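Uronate dehydrogenase (Agrobacterium tumefaciens, PDB 3RFX) catalyses the NAD-dependent oxidation of uronic acids, using a Rossmann-type fold to bind the dinucleotide. Local coordinates at residues Arg5-Gly10 with Arg31-Ser36; Arg17-Arg22 with Asp184-Ile189; Ala57-Val62 with Arg99-Pro104. The protein carries 1 engineered substitution. All coordinates share one frame; numbering follows the deposited sequence.

Interaction 1 of 3, residues Arg5-Gly10 with Arg31-Ser36; sequences RLLVTG and RLADLS. With NAD (nicotinamide-adenine-dinucleotide), chain D.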
loop_
_atom_site.group_PDB
_atom_site.type_symbol
_atom_site.label_atom_id
_atom_site.label_comp_id
_atom_site.label_asym_id
_atom_site.label_seq_id
_atom_site.Cartn_x
_atom_site.Cartn_y
_atom_site.Cartn_z
ATOM N N ARG A 5 9.445 -42.281 3.854
ATOM C CA ARG A 5 10.367 -42.110 2.736
ATOM C C ARG A 5 10.391 -40.674 2.218
ATOM O O ARG A 5 9.357 -40.113 1.853
ATOM C CB ARG A 5 10.030 -43.077 1.600
ATOM C CG ARG A 5 10.982 -42.985 0.417
ATOM C CD ARG A 5 10.615 -43.955 -0.702
ATOM N NE ARG A 5 11.005 -45.336 -0.401
ATOM C CZ ARG A 5 10.163 -46.296 -0.022
ATOM N NH1 ARG A 5 8.863 -46.044 0.113
ATOM N NH2 ARG A 5 10.624 -47.517 0.218
ATOM N N LEU A 6 11.583 -40.091 2.189
ATOM C CA LEU A 6 11.784 -38.754 1.644
ATOM C C LEU A 6 12.602 -38.854 0.370
ATOM O O LEU A 6 13.651 -39.494 0.354
ATOM C CB LEU A 6 12.519 -37.878 2.660
ATOM C CG LEU A 6 12.971 -36.499 2.164
ATOM C CD1 LEU A 6 11.763 -35.673 1.710
ATOM C CD2 LEU A 6 13.763 -35.776 3.250
ATOM N N LEU A 7 12.116 -38.238 -0.703
ATOM C CA LEU A 7 12.864 -38.157 -1.948
ATOM C C LEU A 7 13.718 -36.880 -1.986
ATOM O O LEU A 7 13.224 -35.785 -1.699
ATOM C CB LEU A 7 11.911 -38.162 -3.143
ATOM C CG LEU A 7 12.483 -37.926 -4.548
ATOM C CD1 LEU A 7 13.437 -39.041 -4.977
ATOM C CD2 LEU A 7 11.362 -37.777 -5.566
ATOM N N VAL A 8 14.995 -37.029 -2.331
ATOM C CA VAL A 8 15.843 -35.879 -2.659
ATOM C C VAL A 8 16.328 -36.008 -4.098
ATOM O O VAL A 8 17.098 -36.919 -4.418
ATOM C CB VAL A 8 17.067 -35.769 -1.726
ATOM C CG1 VAL A 8 17.904 -34.536 -2.085
ATOM C CG2 VAL A 8 16.636 -35.718 -0.268
ATOM N N THR A 9 15.862 -35.119 -4.973
ATOM C CA THR A 9 16.340 -35.087 -6.351
ATOM C C THR A 9 17.602 -34.217 -6.440
ATOM O O THR A 9 17.916 -33.492 -5.506
ATOM C CB THR A 9 15.284 -34.549 -7.333
ATOM O OG1 THR A 9 15.061 -33.150 -7.092
ATOM C CG2 THR A 9 13.951 -35.322 -7.197
ATOM N N GLY A 10 18.312 -34.298 -7.564
ATOM C CA GLY A 10 19.593 -33.611 -7.720
ATOM C C GLY A 10 20.616 -34.011 -6.673
ATOM O O GLY A 10 21.496 -33.219 -6.295
ATOM N N ARG A 31 15.414 -41.681 -0.280
ATOM C CA ARG A 31 15.608 -42.026 -1.676
ATOM C C ARG A 31 16.306 -40.878 -2.389
ATOM O O ARG A 31 15.797 -39.759 -2.419
ATOM C CB ARG A 31 14.283 -42.348 -2.369
ATOM C CG ARG A 31 14.437 -42.690 -3.838
ATOM C CD ARG A 31 13.109 -43.084 -4.462
ATOM N NE ARG A 31 12.571 -44.305 -3.865
ATOM C CZ ARG A 31 11.371 -44.801 -4.151
ATOM N NH1 ARG A 31 10.583 -44.173 -5.013
ATOM N NH2 ARG A 31 10.955 -45.917 -3.565
ATOM N N LEU A 32 17.477 -41.169 -2.948
ATOM C CA LEU A 32 18.282 -40.184 -3.664
ATOM C C LEU A 32 18.172 -40.416 -5.158
ATOM O O LEU A 32 18.242 -41.557 -5.627
ATOM C CB LEU A 32 19.758 -40.276 -3.242
ATOM C CG LEU A 32 20.174 -39.963 -1.803
ATOM C CD1 LEU A 32 19.361 -38.796 -1.228
ATOM C CD2 LEU A 32 20.054 -41.188 -0.909
ATOM N N ALA A 33 18.004 -39.339 -5.916
ATOM C CA ALA A 33 17.912 -39.452 -7.364
ATOM C C ALA A 33 18.749 -38.391 -8.064
ATOM O O ALA A 33 18.952 -37.296 -7.537
ATOM C CB ALA A 33 16.451 -39.368 -7.823
ATOM N N ASP A 34 19.239 -38.729 -9.253
ATOM C CA ASP A 34 19.950 -37.778 -10.096
ATOM C C ASP A 34 20.106 -38.380 -11.482
ATOM O O ASP A 34 19.996 -39.595 -11.650
ATOM C CB ASP A 34 21.322 -37.438 -9.503
ATOM C CG ASP A 34 21.850 -36.084 -9.980
ATOM O OD1 ASP A 34 21.960 -35.178 -9.137
ATOM O OD2 ASP A 34 22.147 -35.923 -11.185
ATOM N N LEU A 35 20.329 -37.524 -12.475
ATOM C CA LEU A 35 20.653 -37.979 -13.820
ATOM C C LEU A 35 22.058 -38.591 -13.800
ATOM O O LEU A 35 22.349 -39.543 -14.529
ATOM C CB LEU A 35 20.605 -36.805 -14.796
ATOM C CG LEU A 35 20.980 -37.076 -16.258
ATOM C CD1 LEU A 35 19.980 -38.012 -16.916
ATOM C CD2 LEU A 35 21.082 -35.777 -17.041
ATOM N N SER A 36 22.913 -38.036 -12.945
ATOM C CA SER A 36 24.297 -38.489 -12.800
ATOM C C SER A 36 24.412 -39.673 -11.852
ATOM O O SER A 36 23.569 -39.862 -10.980
ATOM C CB SER A 36 25.171 -37.348 -12.274
ATOM O OG SER A 36 25.158 -36.245 -13.161
HETATM P PA NAD D . 23.901 -28.492 -9.078
HETATM O O1A NAD D . 23.966 -27.855 -10.678
HETATM O O2A NAD D . 25.315 -28.429 -8.145
HETATM O O5B NAD D . 22.818 -29.803 -8.772
HETATM C C5B NAD D . 21.926 -30.077 -9.793
HETATM C C4B NAD D . 21.667 -31.565 -10.039
HETATM O O4B NAD D . 20.516 -31.811 -10.835
HETATM C C3B NAD D . 22.809 -32.263 -10.634
HETATM O O3B NAD D . 23.541 -33.125 -9.837
HETATM C C2B NAD D . 22.385 -32.624 -11.996
HETATM O O2B NAD D . 23.010 -33.749 -12.601
HETATM C C1B NAD D . 20.905 -32.708 -11.855
HETATM N N9A NAD D . 20.156 -32.570 -13.074
HETATM C C8A NAD D . 20.323 -31.590 -14.076
HETATM N N7A NAD D . 19.460 -31.904 -15.102
HETATM C C5A NAD D . 18.783 -33.093 -14.752
HETATM C C6A NAD D . 17.806 -33.850 -15.422
HETATM N N6A NAD D . 17.364 -33.449 -16.712
HETATM N N1A NAD D . 17.305 -34.991 -14.822
HETATM C C2A NAD D . 17.745 -35.398 -13.580
HETATM N N3A NAD D . 18.735 -34.625 -12.886
HETATM C C4A NAD D . 19.226 -33.498 -13.495
HETATM O O3 NAD D . 22.986 -27.401 -8.445
HETATM P PN NAD D . 23.033 -26.924 -6.927
HETATM O O1N NAD D . 23.353 -28.083 -6.000
HETATM O O2N NAD D . 24.069 -25.824 -6.729
HETATM O O5D NAD D . 21.599 -26.365 -6.567
#

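Interaction 2 of 3, residues Arg17-Arg22 with Asp184-Ile189; sequences RVMRER and DFVSLI. With PO4 (phosphate ion), chain F.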
loop_
_atom_site.group_PDB
_atom_site.type_symbol
_atom_site.label_atom_id
_atom_site.label_comp_id
_atom_site.label_asym_id
_atom_site.label_seq_id
_atom_site.Cartn_x
_atom_site.Cartn_y
_atom_site.Cartn_z
ATOM N N ARG A 17 24.389 -33.454 -2.210
ATOM C CA ARG A 17 25.324 -34.226 -1.383
ATOM C C ARG A 17 25.224 -33.813 0.077
ATOM O O ARG A 17 25.284 -34.651 0.978
ATOM C CB ARG A 17 26.771 -34.083 -1.889
ATOM C CG ARG A 17 26.983 -34.634 -3.295
ATOM C CD ARG A 17 28.467 -34.681 -3.696
ATOM N NE ARG A 17 29.080 -33.357 -3.791
ATOM C CZ ARG A 17 29.173 -32.644 -4.916
ATOM N NH1 ARG A 17 28.688 -33.122 -6.059
ATOM N NH2 ARG A 17 29.756 -31.448 -4.901
ATOM N N VAL A 18 25.062 -32.513 0.309
ATOM C CA VAL A 18 24.836 -32.006 1.655
ATOM C C VAL A 18 23.540 -32.553 2.258
ATOM O O VAL A 18 23.518 -32.991 3.409
ATOM C CB VAL A 18 24.756 -30.462 1.667
ATOM C CG1 VAL A 18 24.207 -29.969 3.004
ATOM C CG2 VAL A 18 26.119 -29.857 1.370
ATOM N N MET A 19 22.458 -32.507 1.487
ATOM C CA MET A 19 21.149 -32.902 2.008
ATOM C C MET A 19 21.060 -34.424 2.196
ATOM O O MET A 19 20.386 -34.908 3.101
ATOM C CB MET A 19 20.026 -32.384 1.105
ATOM C CG MET A 19 19.860 -30.862 1.134
ATOM S SD MET A 19 19.682 -30.226 2.813
ATOM C CE MET A 19 19.667 -28.457 2.506
ATOM N N ARG A 20 21.764 -35.170 1.351
ATOM C CA ARG A 20 21.836 -36.619 1.523
ATOM C C ARG A 20 22.292 -36.978 2.938
ATOM O O ARG A 20 21.792 -37.930 3.541
ATOM C CB ARG A 20 22.751 -37.252 0.470
ATOM C CG ARG A 20 22.922 -38.765 0.629
ATOM C CD ARG A 20 23.703 -39.352 -0.539
ATOM N NE ARG A 20 23.840 -40.803 -0.435
ATOM C CZ ARG A 20 24.259 -41.585 -1.428
ATOM N NH1 ARG A 20 24.574 -41.055 -2.605
ATOM N NH2 ARG A 20 24.353 -42.897 -1.246
ATOM N N GLU A 21 23.235 -36.208 3.478
ATOM C CA GLU A 21 23.675 -36.410 4.849
ATOM C C GLU A 21 22.751 -35.747 5.876
ATOM O O GLU A 21 22.345 -36.378 6.857
ATOM C CB GLU A 21 25.107 -35.903 5.044
ATOM C CG GLU A 21 25.419 -35.548 6.491
ATOM C CD GLU A 21 26.700 -34.748 6.643
ATOM O OE1 GLU A 21 27.555 -34.811 5.731
ATOM O OE2 GLU A 21 26.850 -34.057 7.678
ATOM N N ARG A 22 22.420 -34.476 5.650
ATOM C CA ARG A 22 21.729 -33.681 6.666
ATOM C C ARG A 22 20.253 -34.053 6.874
ATOM O O ARG A 22 19.723 -33.885 7.977
ATOM C CB ARG A 22 21.846 -32.186 6.351
ATOM C CG ARG A 22 23.259 -31.617 6.460
ATOM C CD ARG A 22 23.786 -31.684 7.887
ATOM N NE ARG A 22 22.940 -30.953 8.830
ATOM C CZ ARG A 22 23.041 -29.648 9.077
ATOM N NH1 ARG A 22 23.950 -28.912 8.442
ATOM N NH2 ARG A 22 22.227 -29.076 9.957
ATOM N N ASP A 184 20.489 -23.356 8.148
ATOM C CA ASP A 184 19.212 -22.648 7.981
ATOM C C ASP A 184 18.338 -23.255 6.887
ATOM O O ASP A 184 17.113 -23.235 6.986
ATOM C CB ASP A 184 19.431 -21.141 7.752
ATOM C CG ASP A 184 19.843 -20.412 9.024
ATOM O OD1 ASP A 184 19.505 -20.884 10.127
ATOM O OD2 ASP A 184 20.498 -19.353 8.933
ATOM N N PHE A 185 18.952 -23.814 5.846
ATOM C CA PHE A 185 18.168 -24.474 4.809
ATOM C C PHE A 185 17.596 -25.777 5.382
ATOM O O PHE A 185 16.434 -26.111 5.158
ATOM C CB PHE A 185 19.009 -24.726 3.552
ATOM C CG PHE A 185 18.199 -25.056 2.328
ATOM C CD1 PHE A 185 16.808 -25.102 2.375
ATOM C CD2 PHE A 185 18.826 -25.320 1.125
ATOM C CE1 PHE A 185 16.071 -25.410 1.253
ATOM C CE2 PHE A 185 18.089 -25.632 -0.009
ATOM C CZ PHE A 185 16.707 -25.677 0.056
ATOM N N VAL A 186 18.407 -26.492 6.152
ATOM C CA VAL A 186 17.931 -27.707 6.802
ATOM C C VAL A 186 16.752 -27.414 7.736
ATOM O O VAL A 186 15.734 -28.104 7.690
ATOM C CB VAL A 186 19.054 -28.431 7.556
ATOM C CG1 VAL A 186 18.480 -29.579 8.403
ATOM C CG2 VAL A 186 20.079 -28.960 6.551
ATOM N N SER A 187 16.879 -26.389 8.570
ATOM C CA SER A 187 15.792 -26.059 9.486
ATOM C C SER A 187 14.545 -25.595 8.732
ATOM O O SER A 187 13.421 -25.850 9.170
ATOM C CB SER A 187 16.227 -25.024 10.527
ATOM O OG SER A 187 16.502 -23.784 9.907
ATOM N N LEU A 188 14.727 -24.930 7.593
ATOM C CA LEU A 188 13.568 -24.525 6.791
ATOM C C LEU A 188 12.834 -25.760 6.274
ATOM O O LEU A 188 11.601 -25.844 6.327
ATOM C CB LEU A 188 13.991 -23.635 5.611
ATOM C CG LEU A 188 12.871 -23.357 4.600
ATOM C CD1 LEU A 188 11.724 -22.584 5.260
ATOM C CD2 LEU A 188 13.393 -22.626 3.365
ATOM N N ILE A 189 13.596 -26.723 5.765
ATOM C CA ILE A 189 13.009 -27.961 5.258
ATOM C C ILE A 189 12.235 -28.692 6.362
ATOM O O ILE A 189 11.130 -29.181 6.128
ATOM C CB ILE A 189 14.074 -28.875 4.608
ATOM C CG1 ILE A 189 14.543 -28.264 3.281
ATOM C CG2 ILE A 189 13.522 -30.284 4.380
ATOM C CD1 ILE A 189 15.794 -28.899 2.722
HETATM P P PO4 F . 27.726 -29.243 6.573
HETATM O O1 PO4 F . 27.717 -27.742 6.399
HETATM O O2 PO4 F . 28.170 -29.579 7.976
HETATM O O3 PO4 F . 26.338 -29.791 6.350
HETATM O O4 PO4 F . 28.672 -29.860 5.571
#

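Interaction 3 of 3, residues Ala57-Val62 with Arg99-Pro104; sequences AVNAMV and RAHGQP. With PO4 (phosphate ion), chain E.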
loop_
_atom_site.group_PDB
_atom_site.type_symbol
_atom_site.label_atom_id
_atom_site.label_comp_id
_atom_site.label_asym_id
_atom_site.label_seq_id
_atom_site.Cartn_x
_atom_site.Cartn_y
_atom_site.Cartn_z
ATOM N N ALA A 57 10.039 -42.681 -15.848
ATOM C CA ALA A 57 11.067 -42.795 -14.823
ATOM C C ALA A 57 10.726 -41.913 -13.619
ATOM O O ALA A 57 10.868 -42.330 -12.473
ATOM C CB ALA A 57 12.432 -42.440 -15.390
ATOM N N VAL A 58 10.275 -40.691 -13.882
ATOM C CA VAL A 58 9.903 -39.782 -12.799
ATOM C C VAL A 58 8.744 -40.341 -11.961
ATOM O O VAL A 58 8.776 -40.303 -10.731
ATOM C CB VAL A 58 9.572 -38.374 -13.337
ATOM C CG1 VAL A 58 9.067 -37.486 -12.213
ATOM C CG2 VAL A 58 10.816 -37.763 -13.976
ATOM N N ASN A 59 7.732 -40.885 -12.630
ATOM C CA ASN A 59 6.651 -41.563 -11.913
ATOM C C ASN A 59 7.174 -42.610 -10.924
ATOM O O ASN A 59 6.785 -42.625 -9.754
ATOM C CB ASN A 59 5.660 -42.187 -12.899
ATOM C CG ASN A 59 4.404 -42.694 -12.215
ATOM O OD1 ASN A 59 4.436 -43.689 -11.483
ATOM N ND2 ASN A 59 3.289 -42.007 -12.442
ATOM N N ALA A 60 8.076 -43.475 -11.388
ATOM C CA ALA A 60 8.667 -44.495 -10.522
ATOM C C ALA A 60 9.508 -43.884 -9.398
ATOM O O ALA A 60 9.500 -44.367 -8.258
ATOM C CB ALA A 60 9.498 -45.472 -11.349
ATOM N N MET A 61 10.229 -42.814 -9.721
ATOM C CA MET A 61 11.052 -42.115 -8.741
ATOM C C MET A 61 10.202 -41.612 -7.575
ATOM O O MET A 61 10.579 -41.739 -6.408
ATOM C CB MET A 61 11.777 -40.940 -9.414
ATOM C CG MET A 61 12.733 -40.177 -8.505
ATOM S SD MET A 61 13.404 -38.729 -9.349
ATOM C CE MET A 61 11.892 -37.867 -9.774
ATOM N N VAL A 62 9.042 -41.055 -7.898
ATOM C CA VAL A 62 8.194 -40.438 -6.881
ATOM C C VAL A 62 7.350 -41.439 -6.082
ATOM O O VAL A 62 7.130 -41.262 -4.882
ATOM C CB VAL A 62 7.295 -39.341 -7.507
ATOM C CG1 VAL A 62 6.250 -38.849 -6.506
ATOM C CG2 VAL A 62 8.161 -38.175 -8.006
ATOM N N ARG A 99 1.076 -35.932 -8.389
ATOM C CA ARG A 99 -0.384 -35.921 -8.425
ATOM C C ARG A 99 -0.917 -37.361 -8.484
ATOM O O ARG A 99 -1.993 -37.665 -7.960
ATOM C CB ARG A 99 -0.884 -35.110 -9.619
ATOM C CG ARG A 99 -2.404 -35.000 -9.685
ATOM C CD ARG A 99 -2.863 -33.977 -10.710
ATOM N NE ARG A 99 -2.664 -34.415 -12.092
ATOM C CZ ARG A 99 -3.530 -35.168 -12.764
ATOM N NH1 ARG A 99 -4.656 -35.574 -12.174
ATOM N NH2 ARG A 99 -3.274 -35.517 -14.022
ATOM N N ALA A 100 -0.136 -38.243 -9.102
ATOM C CA ALA A 100 -0.512 -39.649 -9.246
ATOM C C ALA A 100 -0.198 -40.488 -8.010
ATOM O O ALA A 100 -0.667 -41.622 -7.893
ATOM C CB ALA A 100 0.159 -40.247 -10.486
ATOM N N HIS A 101 0.585 -39.938 -7.081
ATOM C CA HIS A 101 1.037 -40.704 -5.927
ATOM C C HIS A 101 0.841 -40.020 -4.572
ATOM O O HIS A 101 1.732 -40.043 -3.726
ATOM C CB HIS A 101 2.500 -41.150 -6.114
ATOM C CG HIS A 101 2.689 -42.088 -7.265
ATOM N ND1 HIS A 101 2.409 -43.435 -7.177
ATOM C CD2 HIS A 101 3.077 -41.868 -8.543
ATOM C CE1 HIS A 101 2.639 -44.008 -8.346
ATOM N NE2 HIS A 101 3.044 -43.078 -9.193
ATOM N N GLY A 102 -0.330 -39.428 -4.362
ATOM C CA GLY A 102 -0.697 -38.947 -3.040
ATOM C C GLY A 102 -0.295 -37.512 -2.731
ATOM O O GLY A 102 -0.443 -37.058 -1.593
ATOM N N GLN A 103 0.193 -36.805 -3.748
ATOM C CA GLN A 103 0.612 -35.405 -3.612
ATOM C C GLN A 103 1.527 -35.171 -2.420
ATOM O O GLN A 103 1.242 -34.339 -1.562
ATOM C CB GLN A 103 -0.613 -34.469 -3.581
ATOM C CG GLN A 103 -1.411 -34.575 -4.861
ATOM C CD GLN A 103 -2.645 -33.690 -4.928
ATOM O OE1 GLN A 103 -3.349 -33.695 -5.938
ATOM N NE2 GLN A 103 -2.908 -32.928 -3.873
ATOM N N PRO A 104 2.652 -35.901 -2.369
ATOM C CA PRO A 104 3.628 -35.659 -1.308
ATOM C C PRO A 104 4.048 -34.183 -1.353
ATOM O O PRO A 104 4.208 -33.629 -2.443
ATOM C CB PRO A 104 4.809 -36.553 -1.717
ATOM C CG PRO A 104 4.656 -36.706 -3.201
ATOM C CD PRO A 104 3.173 -36.820 -3.394
HETATM P P PO4 E . 0.831 -44.549 -4.146
HETATM O O1 PO4 E . 0.484 -44.293 -5.591
HETATM O O2 PO4 E . 0.024 -43.625 -3.267
HETATM O O3 PO4 E . 0.469 -45.975 -3.804
HETATM O O4 PO4 E . 2.318 -44.319 -3.933
#

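Interaction 1 of 3, residues Arg5-Gly10 with Arg31-Ser36
Arg-31 meets the strand 5-9 with both its backbone and its side chain, opening the parallel pairing of the first beta-alpha-beta unit of a Rossmann fold. Its N donates to Leu-6 O and its O receives Val-8 N at 2.8 Å, the latter bond nearly straight at 170°. Fully extended to CD and then bent at chi3 (-64°), its side chain passes Leu-7 CD1 and brings the guanidinium across that of Arg-5, the two planes 38° apart. Arg-31 NH2 lies over the face of the Arg-5 group, 3.2 Å from Arg-5 NE, while Arg-5 CD sits above the Arg-31 plane. Both guanidinium groups also form salt bridges to Glu-46, which probably offsets the closeness of the like charges, and backbone carbonyls, among them Gly-64 O for Arg-5, take up further N-H groups. Leu-32 points to the other face of the sheet, where its CD1 packs on Val-8 CB at 3.8 Å. Ala-33 N continues the pairing with a bond to Val-8 O, and its CB rests 4.2 Å from Leu-7 CD1. Asp-34 then ends the strand as the acidic residue that classically reads the adenosine ribose of NAD: each carboxylate oxygen takes one hydroxyl, NAD O3B on OD1 and NAD O2B on OD2. Ala-12 N also donates to OD1, tying the carboxylate to the glycine-rich turn that begins at Gly-10, which has a positive phi and whose CA lies 3.7 Å from NAD O4B. Ser-36 N closes an Asx turn by reaching Asp-34 OD2 on its anti side at 2.9 Å.

Interaction 2 of 3, residues Arg17-Arg22 with Asp184-Ile189
Arg-22 lays its CB and guanidinium against Val-186, crossing it at about a right angle. Its CB makes the nearest approach, 3.7 Å from Val-186 CG2. CG is 4.1 Å from the same methyl and also passes O3 of a phosphate ion, probably from the crystallisation liquor; CD touches that oxygen too. Bends at chi2 (-64°) and chi3 (-59°) fold the chain back, placing the guanidinium with Val-186 CG2 over the centre of one face, 3.9 Å above the plane. NH1 then meets phosphate O3 in plane at the guanidinium edge, a long bond of 3.3 Å, while NH2 lies beside Val-186 CB and forms a salt bridge to Asp-183. His-182 ND1 is also hydrogen-bonded to the phosphate. The contact joins the helix after the first strand of the Rossmann fold to helix 182-194, the two segments crossing at -59° with their axes 11.2 Å apart, so long side chains span the gap. Met-19 fills the deeper part. Its SD slides past Val-186 CG2, and its CE approaches the Phe-185 ring obliquely, 3.5 Å from CD2. Phe-185 in turn stacks on Phe-180. The same Met-19 CE meets Ile-189 CD1 tip to tip at 3.9 Å.

Interaction 3 of 3, residues Ala57-Val62 with Arg99-Pro104
His-101 NE2 donates to Asn-59 OD1 at 2.7 Å, the one hydrogen bond between helix 55-62 and the turn that follows helix 80-100. The bond is somewhat bent, 153° at the hydrogen, and the imidazole comes in above the carbonyl plane of the amide, 44° out of it, instead of along a lone pair. Amide and ring planes stand 73° apart, with the Asn-59 group at the ring edge. On the remaining ring nitrogen, ND1 gives a 2.6 Å bond to O1 of a phosphate ion, probably from the crystallisation liquor, and a weak one to its O4. With both nitrogens engaged as donors the imidazole is probably protonated, and the bound anion would support that charge. These partners at two positions on its rim also fix the rotation of the ring. Asn-59 CG stands anti to the backbone N, carrying the amide across to the histidine; its ND2 passes Ala-100 CB at 4.1 Å. The two helices are neighbouring crossover helices of the Rossmann fold, each running between parallel strands on the same side of the sheet. Deeper in, the contact turns apolar: Val-62 points at the turn, and its CG1 lies 4.2 Å from Pro-104 CG and 4.4 Å from His-101 CB. Leu-94 and Ala-97 of helix 80-100 extend this packing around Val-62, and Pro-104 leads directly into strand 105-111.

How the interactions relate
Interaction 1 pairs two neighbouring inner strands of the seven-stranded parallel sheet; interaction 2 packs helix on helix, and interaction 3 sets a helix against the turn leading into a strand. Helix 14-22, which connects the paired strands, supplies one side of interaction 2, the centres of interactions 1 and 2 being about 13 Å apart; Leu-32 packs on Arg-20 where they meet. Interaction 3, its centre about 12 Å from that of interaction 1, is joined to it through Arg-31 NH1 with Met-61 O and through Met-61 against Leu-7 and Ala-33. Interactions 2 and 3 do not touch, their centres being about 22 Å apart. Along the chain interaction 1 closes before interaction 3 opens, and interaction 2 spans interaction 3, fastening the NAD-binding half to a much later helix.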